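Local coordinates for Dna-binding protein RAP1 (Saccharomyces cerevisiae, PDB 4BJT) that binds DNA, probably at repressor and activator sites, and through its C-terminal domain holds the Rap1-binding module of the telomere-associated protein Rif1, at residues K71-T75 against D76-P80; F83-S87 against T88-M92; V112-L115 against C116-G120; L137-F140 against P141-F144. All blocks are in the same frame, centred on the assembly; numbering follows the deposited sequence.

Contact 1 of 4, residues K71-T75 against D76-P80; sequences KIATT and DLFLP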
# COMPACT_ATOMS: atom_id res chain seq x y z
N LYS C 71 -10.03 3.78 -14.11
CA LYS C 71 -11.44 3.58 -13.73
C LYS C 71 -11.64 3.36 -12.22
O LYS C 71 -12.62 3.85 -11.64
CB LYS C 71 -12.05 2.41 -14.53
CG LYS C 71 -13.58 2.33 -14.45
CD LYS C 71 -14.14 1.04 -15.08
CE LYS C 71 -13.72 0.81 -16.51
NZ LYS C 71 -14.46 -0.33 -17.13
N ILE C 72 -10.71 2.67 -11.58
CA ILE C 72 -10.83 2.39 -10.15
C ILE C 72 -10.63 3.65 -9.28
O ILE C 72 -10.97 3.63 -8.10
CB ILE C 72 -9.80 1.30 -9.76
CG1 ILE C 72 -10.11 0.64 -8.38
CG2 ILE C 72 -8.36 1.82 -9.82
CD1 ILE C 72 -11.39 -0.14 -8.31
N ALA C 73 -10.02 4.71 -9.86
CA ALA C 73 -9.71 5.92 -9.09
C ALA C 73 -10.91 6.83 -9.08
O ALA C 73 -11.08 7.65 -9.97
CB ALA C 73 -8.49 6.64 -9.68
N THR C 74 -11.79 6.64 -8.11
CA THR C 74 -13.02 7.37 -8.00
C THR C 74 -12.90 8.55 -7.04
O THR C 74 -11.97 8.60 -6.24
CB THR C 74 -14.12 6.41 -7.52
OG1 THR C 74 -13.65 5.81 -6.33
CG2 THR C 74 -14.37 5.29 -8.51
N THR C 75 -13.89 9.46 -7.08
CA THR C 75 -13.91 10.64 -6.19
C THR C 75 -14.15 10.27 -4.73
O THR C 75 -13.92 11.13 -3.87
CB THR C 75 -14.88 11.71 -6.68
OG1 THR C 75 -16.22 11.20 -6.61
CG2 THR C 75 -14.54 12.21 -8.07
N ASP C 76 -14.57 9.03 -4.41
CA ASP C 76 -14.66 8.67 -3.00
C ASP C 76 -13.31 8.32 -2.42
O ASP C 76 -13.20 8.26 -1.20
CB ASP C 76 -15.65 7.55 -2.71
CG ASP C 76 -15.29 6.27 -3.33
OD1 ASP C 76 -15.17 6.25 -4.53
OD2 ASP C 76 -15.08 5.29 -2.58
N LEU C 77 -12.28 8.08 -3.27
CA LEU C 77 -10.92 7.75 -2.84
C LEU C 77 -9.91 8.87 -3.05
O LEU C 77 -8.95 8.98 -2.29
CB LEU C 77 -10.44 6.53 -3.63
CG LEU C 77 -11.26 5.25 -3.44
CD1 LEU C 77 -10.74 4.16 -4.38
CD2 LEU C 77 -11.21 4.77 -2.01
N PHE C 78 -10.13 9.72 -4.07
CA PHE C 78 -9.21 10.77 -4.46
C PHE C 78 -9.87 12.11 -4.52
O PHE C 78 -11.06 12.24 -4.86
CB PHE C 78 -8.62 10.45 -5.82
CG PHE C 78 -7.81 9.18 -5.85
CD1 PHE C 78 -6.47 9.19 -5.50
CD2 PHE C 78 -8.38 7.98 -6.22
CE1 PHE C 78 -5.70 8.04 -5.58
CE2 PHE C 78 -7.63 6.80 -6.24
CZ PHE C 78 -6.29 6.84 -5.94
N LEU C 79 -9.07 13.14 -4.21
CA LEU C 79 -9.49 14.54 -4.20
C LEU C 79 -9.31 15.15 -5.57
O LEU C 79 -8.59 14.61 -6.42
CB LEU C 79 -8.62 15.31 -3.18
CG LEU C 79 -8.89 14.94 -1.74
CD1 LEU C 79 -7.64 15.00 -0.91
CD2 LEU C 79 -9.96 15.78 -1.15
N PRO C 80 -9.90 16.35 -5.80
CA PRO C 80 -9.76 16.97 -7.12
C PRO C 80 -8.30 17.12 -7.60
O PRO C 80 -8.04 16.93 -8.78
CB PRO C 80 -10.47 18.32 -6.94
CG PRO C 80 -11.48 18.05 -5.89
CD PRO C 80 -10.84 17.08 -4.94
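Thr74 opens a tight turn in the loop between helices 56-59 and 80-83, and its carbonyl oxygen takes two backbone bonds from beyond the turn. Leu77 N reaches Thr74 O at 3.0 Å, closing a beta turn. Phe78 N reaches the same Thr74 O at 3.1 Å, one residue further on. The Phe78 N-H approaches in the carbonyl plane. The Leu77 N-H comes from above that plane, 53° out of it. A side-chain bond also spans the turn: Thr74 OG1 donates to Asp76 OD1; the modelled spacing is very short, so its length is doubtful. Asp76 CG sits between its own N and carbonyl carbon (chi1 64°), which turns the carboxylate back over the turn. The Phe78 ring turns toward Ala73. Its CE2 lies 3.5 Å from Ala73 CB, an oblique apolar touch, while Thr74 O lies at the ring edge. Leu77 CD1 reaches back to Ile72 O at 3.8 Å. Outside the contact, Phe78 stacks on Phe82, and Arg122 bonds Thr75 O through its NE. The arrangement is typical of a beta turn overlapped by an alpha turn, here preceded by an inverse gamma turn centred on Ala73.

Contact 2 of 4, residues F83-S87 against T88-M92; sequences FHFGS and TRQFM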
# COMPACT_ATOMS: atom_id res chain seq x y z
N PHE C 83 -6.93 14.29 -9.88
CA PHE C 83 -7.40 14.27 -11.27
C PHE C 83 -6.73 15.31 -12.16
O PHE C 83 -6.92 15.27 -13.38
CB PHE C 83 -8.91 14.39 -11.28
CG PHE C 83 -9.57 13.20 -10.62
CD1 PHE C 83 -9.72 12.01 -11.28
CD2 PHE C 83 -10.00 13.27 -9.30
CE1 PHE C 83 -10.27 10.89 -10.65
CE2 PHE C 83 -10.54 12.15 -8.65
CZ PHE C 83 -10.68 10.96 -9.34
N HIS C 84 -5.98 16.25 -11.57
CA HIS C 84 -5.22 17.24 -12.32
C HIS C 84 -3.84 16.75 -12.74
O HIS C 84 -3.20 17.42 -13.54
CB HIS C 84 -5.15 18.56 -11.57
CG HIS C 84 -6.46 19.28 -11.67
ND1 HIS C 84 -7.40 19.19 -10.68
CD2 HIS C 84 -6.97 20.00 -12.70
CE1 HIS C 84 -8.43 19.92 -11.08
NE2 HIS C 84 -8.25 20.37 -12.32
N PHE C 85 -3.40 15.57 -12.27
CA PHE C 85 -2.15 15.00 -12.82
C PHE C 85 -2.39 14.68 -14.28
O PHE C 85 -3.50 14.37 -14.69
CB PHE C 85 -1.73 13.74 -12.07
CG PHE C 85 -1.14 14.04 -10.72
CD1 PHE C 85 0.09 14.68 -10.61
CD2 PHE C 85 -1.76 13.62 -9.57
CE1 PHE C 85 0.61 15.01 -9.36
CE2 PHE C 85 -1.24 13.93 -8.32
CZ PHE C 85 -0.05 14.61 -8.22
N GLY C 86 -1.33 14.80 -15.09
CA GLY C 86 -1.46 14.60 -16.52
C GLY C 86 -1.30 13.18 -17.01
O GLY C 86 -1.57 12.88 -18.18
N SER C 87 -0.82 12.31 -16.13
CA SER C 87 -0.54 10.92 -16.47
C SER C 87 -0.32 10.13 -15.20
O SER C 87 -0.02 10.69 -14.13
CB SER C 87 0.72 10.86 -17.34
OG SER C 87 1.86 11.33 -16.62
N THR C 88 -0.37 8.81 -15.33
CA THR C 88 -0.08 7.94 -14.19
C THR C 88 1.35 8.15 -13.72
O THR C 88 1.61 8.21 -12.53
CB THR C 88 -0.35 6.47 -14.55
OG1 THR C 88 -1.71 6.38 -14.92
CG2 THR C 88 -0.05 5.52 -13.39
N ARG C 89 2.29 8.31 -14.68
CA ARG C 89 3.69 8.52 -14.33
C ARG C 89 3.85 9.79 -13.47
O ARG C 89 4.62 9.77 -12.52
CB ARG C 89 4.55 8.59 -15.60
CG ARG C 89 6.03 8.74 -15.32
CD ARG C 89 6.81 8.78 -16.60
NE ARG C 89 6.86 7.49 -17.29
CZ ARG C 89 7.73 6.51 -17.04
NH1 ARG C 89 8.64 6.65 -16.09
NH2 ARG C 89 7.70 5.39 -17.74
N GLN C 90 3.15 10.86 -13.81
CA GLN C 90 3.28 12.10 -13.06
C GLN C 90 2.83 11.91 -11.61
O GLN C 90 3.49 12.36 -10.67
CB GLN C 90 2.55 13.25 -13.72
CG GLN C 90 2.94 14.59 -13.10
CD GLN C 90 2.31 15.74 -13.83
OE1 GLN C 90 1.12 15.73 -14.08
NE2 GLN C 90 3.11 16.70 -14.31
N PHE C 91 1.70 11.21 -11.42
CA PHE C 91 1.21 10.89 -10.08
C PHE C 91 2.23 10.05 -9.33
O PHE C 91 2.57 10.35 -8.19
CB PHE C 91 -0.14 10.15 -10.16
CG PHE C 91 -0.55 9.46 -8.87
CD1 PHE C 91 -1.06 10.19 -7.80
CD2 PHE C 91 -0.42 8.10 -8.73
CE1 PHE C 91 -1.41 9.56 -6.61
CE2 PHE C 91 -0.75 7.47 -7.54
CZ PHE C 91 -1.29 8.20 -6.50
N MET C 92 2.75 9.00 -9.96
CA MET C 92 3.68 8.09 -9.30
C MET C 92 4.96 8.81 -8.92
O MET C 92 5.51 8.55 -7.86
CB MET C 92 4.03 6.88 -10.20
CG MET C 92 2.85 5.99 -10.51
SD MET C 92 2.04 5.26 -9.04
CE MET C 92 3.36 4.47 -8.29
O HOH W 1 -0.53 18.38 -14.10
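Ser87 caps the start of helix 88-99 and, with Phe85 and Gln90, makes most of this contact. Ser87 is the N-cap residue. Its OG accepts the Gln90 N-H at 3.1 Å, because the hydroxyl lies between the backbone N and the carbonyl carbon and so swings over the first helical turn. Ser87 O takes the Phe91 N-H at 3.3 Å, a first regular helical bond. Gln90 returns the grip with its side chain. CG is anti to the backbone N (chi1 -168°) and the chain runs on extended, which carries OE1 back to Gly86 N at 2.8 Å. That bond is nearly straight, 171° at the hydrogen. The amide of Gln90 therefore holds the approach to the helix while Ser87 caps it.

The Phe85 ring packs beside Gln90 and Phe91. Gln90 OE1 sits at the edge of its ring, near the plane. Phe91 CA stands 3.9 Å from the ring centroid, almost straight above one face, as a CH-pi contact. The Phe91 ring turns its edge toward the Phe85 face in an offset edge-to-face pair, with planes at 70°. Phe91 also meets Phe82 and Phe144 edge-to-face, so the pair continues into the aromatic interior. Outside the contact, Thr88 OG1 bonds Ile66 O, and Arg89 forms a salt bridge with Asp64. One water donates to both His84 O, at 2.9 Å, and Gln90 OE1, at 3.1 Å.

Contact 3 of 4, residues V112-L115 against C116-G120; sequences VQDL and CDETG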
# COMPACT_ATOMS: atom_id res chain seq x y z
N VAL C 112 0.07 11.23 6.06
CA VAL C 112 -1.30 11.24 5.56
C VAL C 112 -1.68 12.65 5.11
O VAL C 112 -2.31 12.81 4.05
CB VAL C 112 -2.26 10.63 6.62
CG1 VAL C 112 -3.71 10.96 6.36
CG2 VAL C 112 -2.05 9.11 6.72
N GLN C 113 -1.27 13.69 5.87
CA GLN C 113 -1.56 15.06 5.44
C GLN C 113 -0.83 15.42 4.15
O GLN C 113 -1.41 16.02 3.26
CB GLN C 113 -1.19 16.06 6.56
CG GLN C 113 -1.62 17.50 6.26
CD GLN C 113 -3.13 17.61 6.20
OE1 GLN C 113 -3.82 17.25 7.15
NE2 GLN C 113 -3.68 18.03 5.07
N ASP C 114 0.43 15.01 4.02
CA ASP C 114 1.21 15.31 2.82
C ASP C 114 0.66 14.54 1.59
O ASP C 114 0.60 15.10 0.49
CB ASP C 114 2.68 14.98 3.05
CG ASP C 114 3.34 15.81 4.16
OD1 ASP C 114 2.78 16.86 4.53
OD2 ASP C 114 4.37 15.36 4.69
N LEU C 115 0.18 13.31 1.80
CA LEU C 115 -0.41 12.53 0.69
C LEU C 115 -1.72 13.16 0.21
O LEU C 115 -2.10 13.02 -0.96
CB LEU C 115 -0.66 11.09 1.13
CG LEU C 115 0.60 10.24 1.32
CD1 LEU C 115 0.29 8.96 2.07
CD2 LEU C 115 1.27 9.93 -0.04
N CYS C 116 -2.42 13.84 1.10
CA CYS C 116 -3.63 14.58 0.77
C CYS C 116 -3.26 15.86 -0.02
O CYS C 116 -3.74 16.07 -1.14
CB CYS C 116 -4.37 14.88 2.07
SG CYS C 116 -5.72 16.05 1.90
N ASP C 117 -2.36 16.66 0.54
CA ASP C 117 -1.99 17.96 -0.04
C ASP C 117 -1.22 17.91 -1.33
O ASP C 117 -1.39 18.80 -2.16
CB ASP C 117 -1.15 18.78 0.97
CG ASP C 117 -1.89 19.15 2.24
OD1 ASP C 117 -3.14 19.09 2.25
OD2 ASP C 117 -1.22 19.49 3.24
N GLU C 118 -0.33 16.90 -1.49
CA GLU C 118 0.55 16.83 -2.66
C GLU C 118 0.10 15.88 -3.74
O GLU C 118 0.40 16.13 -4.91
CB GLU C 118 1.96 16.48 -2.22
CG GLU C 118 2.55 17.55 -1.31
CD GLU C 118 3.95 17.25 -0.83
OE1 GLU C 118 4.87 17.21 -1.67
OE2 GLU C 118 4.11 17.00 0.39
N THR C 119 -0.56 14.77 -3.38
CA THR C 119 -0.99 13.75 -4.34
C THR C 119 -2.51 13.59 -4.43
O THR C 119 -2.94 12.84 -5.30
CB THR C 119 -0.31 12.40 -4.05
OG1 THR C 119 -0.35 12.11 -2.67
CG2 THR C 119 1.13 12.35 -4.48
N GLY C 120 -3.31 14.25 -3.58
CA GLY C 120 -4.76 14.15 -3.70
C GLY C 120 -5.33 12.81 -3.28
O GLY C 120 -6.41 12.44 -3.76
O HOH W 2 2.51 19.15 2.04
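Cys116 N bonds Val112 O at 3.1 Å. Cys116 CB also rests against Gln113 O. One residue on, Asp117 N bonds Gln113 O, and the side chains repeat the link. Gln113 is bent at chi2 (65°), which brings NE2 to Asp117 OD1 at 3.1 Å. The acceptor lies in the Gln113 amide plane, but the amide meets the carboxylate from above its plane. A weak second bond runs to OD2. The other end of this amide, Gln113 OE1, accepts from Lys123 NZ.

Glu118 N bonds Asp114 O at 2.8 Å, a further i to i+4 step of helix 108-119. The two acidic side chains lie side by side, with Asp114 OD1 4.4 Å from Glu118 OE2. A water donates to Glu118 OE2 and weakly to Asp114 OD1, which may ease the like charges. Asp114 OD2 is met by Lys110 and Tyr103.

Near the end of the helix, Thr119 folds its hydroxyl back on the backbone (chi1 45°). OG1 donates to Leu115 O at 2.6 Å, in the carbonyl plane and on a lone pair. Thr119 N reaches that oxygen only weakly. Gly120 then leaves helical geometry with positive phi (72°), and its N bonds Cys116 O weakly.

Contact 4 of 4, residues L137-F140 against P141-F144; sequences LMVF and PRYF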
# COMPACT_ATOMS: atom_id res chain seq x y z
N LEU C 137 6.25 1.97 4.09
CA LEU C 137 6.09 3.02 3.07
C LEU C 137 6.60 2.63 1.71
O LEU C 137 6.08 3.15 0.71
CB LEU C 137 6.80 4.33 3.45
CG LEU C 137 6.44 5.03 4.72
CD1 LEU C 137 6.94 6.45 4.68
CD2 LEU C 137 4.97 5.00 4.97
N MET C 138 7.60 1.75 1.65
CA MET C 138 8.19 1.32 0.37
C MET C 138 7.22 0.55 -0.51
O MET C 138 7.51 0.39 -1.70
CB MET C 138 9.45 0.46 0.62
CG MET C 138 10.56 1.18 1.39
SD MET C 138 11.39 2.50 0.45
CE MET C 138 10.26 3.95 0.75
N VAL C 139 6.11 0.03 0.06
CA VAL C 139 5.11 -0.73 -0.69
C VAL C 139 3.97 0.21 -1.19
O VAL C 139 3.11 -0.24 -1.94
CB VAL C 139 4.64 -1.94 0.16
CG1 VAL C 139 3.72 -2.85 -0.62
CG2 VAL C 139 5.84 -2.75 0.68
N PHE C 140 3.96 1.53 -0.83
CA PHE C 140 2.90 2.45 -1.33
C PHE C 140 2.84 2.50 -2.84
O PHE C 140 1.75 2.38 -3.42
CB PHE C 140 3.11 3.88 -0.82
CG PHE C 140 2.06 4.32 0.15
CD1 PHE C 140 0.84 4.74 -0.29
CD2 PHE C 140 2.31 4.31 1.50
CE1 PHE C 140 -0.14 5.17 0.61
CE2 PHE C 140 1.33 4.70 2.40
CZ PHE C 140 0.12 5.16 1.94
N PRO C 141 3.96 2.68 -3.55
CA PRO C 141 3.87 2.73 -5.02
C PRO C 141 3.31 1.44 -5.62
O PRO C 141 2.47 1.47 -6.52
CB PRO C 141 5.31 3.01 -5.45
CG PRO C 141 5.90 3.72 -4.27
CD PRO C 141 5.33 2.96 -3.09
N ARG C 142 3.73 0.31 -5.06
CA ARG C 142 3.25 -0.99 -5.49
C ARG C 142 1.72 -1.06 -5.36
O ARG C 142 1.05 -1.65 -6.20
CB ARG C 142 3.91 -2.05 -4.57
CG ARG C 142 3.62 -3.42 -5.01
CD ARG C 142 4.31 -4.47 -4.13
NE ARG C 142 5.77 -4.34 -4.17
CZ ARG C 142 6.61 -5.18 -3.56
NH1 ARG C 142 6.15 -6.15 -2.79
NH2 ARG C 142 7.92 -5.03 -3.69
N TYR C 143 1.19 -0.53 -4.26
CA TYR C 143 -0.25 -0.56 -4.03
C TYR C 143 -0.96 0.13 -5.18
O TYR C 143 -1.85 -0.46 -5.79
CB TYR C 143 -0.59 0.10 -2.69
CG TYR C 143 -2.05 -0.06 -2.30
CD1 TYR C 143 -3.04 0.69 -2.93
CD2 TYR C 143 -2.44 -1.02 -1.38
CE1 TYR C 143 -4.38 0.51 -2.61
CE2 TYR C 143 -3.78 -1.16 -1.00
CZ TYR C 143 -4.75 -0.40 -1.63
OH TYR C 143 -6.05 -0.60 -1.24
N PHE C 144 -0.57 1.35 -5.49
CA PHE C 144 -1.27 2.09 -6.57
C PHE C 144 -1.06 1.49 -7.94
O PHE C 144 -2.02 1.40 -8.70
CB PHE C 144 -0.89 3.57 -6.55
CG PHE C 144 -1.48 4.29 -5.37
CD1 PHE C 144 -2.83 4.55 -5.31
CD2 PHE C 144 -0.70 4.65 -4.30
CE1 PHE C 144 -3.39 5.18 -4.20
CE2 PHE C 144 -1.27 5.26 -3.17
CZ PHE C 144 -2.61 5.52 -3.14
O HOH W 3 6.57 0.02 -4.15
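Met138 O and Arg142 N are bridged by one water at the start of helix 140-150. The water donates to Met138 O at 2.7 Å, the shortest sound polar bond here, and accepts the Arg142 N-H at 3.0 Å. It thus serves an amide of the first turn. The next amides bond directly. Tyr143 N donates to Val139 O at 3.0 Å, and Phe144 N to Phe140 O at 3.3 Å. Pro141 has no N-H to give, and this early position in the helix asks for none. Its CD lies against CB of Phe140, the residue before it, and comes to 3.6 Å from Met138 O.

The apolar side is carried by two rings. Phe140 and Phe144 lie side by side, pointing the same way. Phe144 CE2 comes to the edge of the Phe140 ring, near its plane, 3.6 Å from Phe140 CD1. The unusual chi1 of Phe140, -112°, sets the ring there. Both rings also pack on Ile129 of helix 123-132.

On another side, Val139 CG1 touches Arg142 CD at 3.9 Å. The Arg142 chain is extended as far as CD and bent at chi3, so its guanidinium leads off to salt bridges with Asp59 and Glu55, while Tyr143 OH bonds Asn153. The backbone of Leu137 makes hydrogen bonds with the bound Rif1 peptide. The helix start is thus held by water, backbone bonds and ring packing, and the two acids probably offset the buried charge of Arg142.

The four contacts follow one another along the chain, with centres about 13 to 17 Å apart. Contacts 1 and 2 run into the two ends of helix 80-83 and meet through the Phe83 ring. Contact 1 joins contact 3 where Leu79 N probably bonds Gly120 O. Contact 2 starts helix 88-99 and contact 3 ends helix 108-119; Phe85 packs on the Thr119 carbonyl. Contact 4, its centre about 4 Å from the centre of the chain, starts helix 140-150 and is reached by Phe78, Phe91, Met92 and Leu115. Their buried side chains meet within an all-helical domain. Leu137, Met138 and Val112 also touch the Rif1 peptide, tying contacts 3 and 4 to the binding surface.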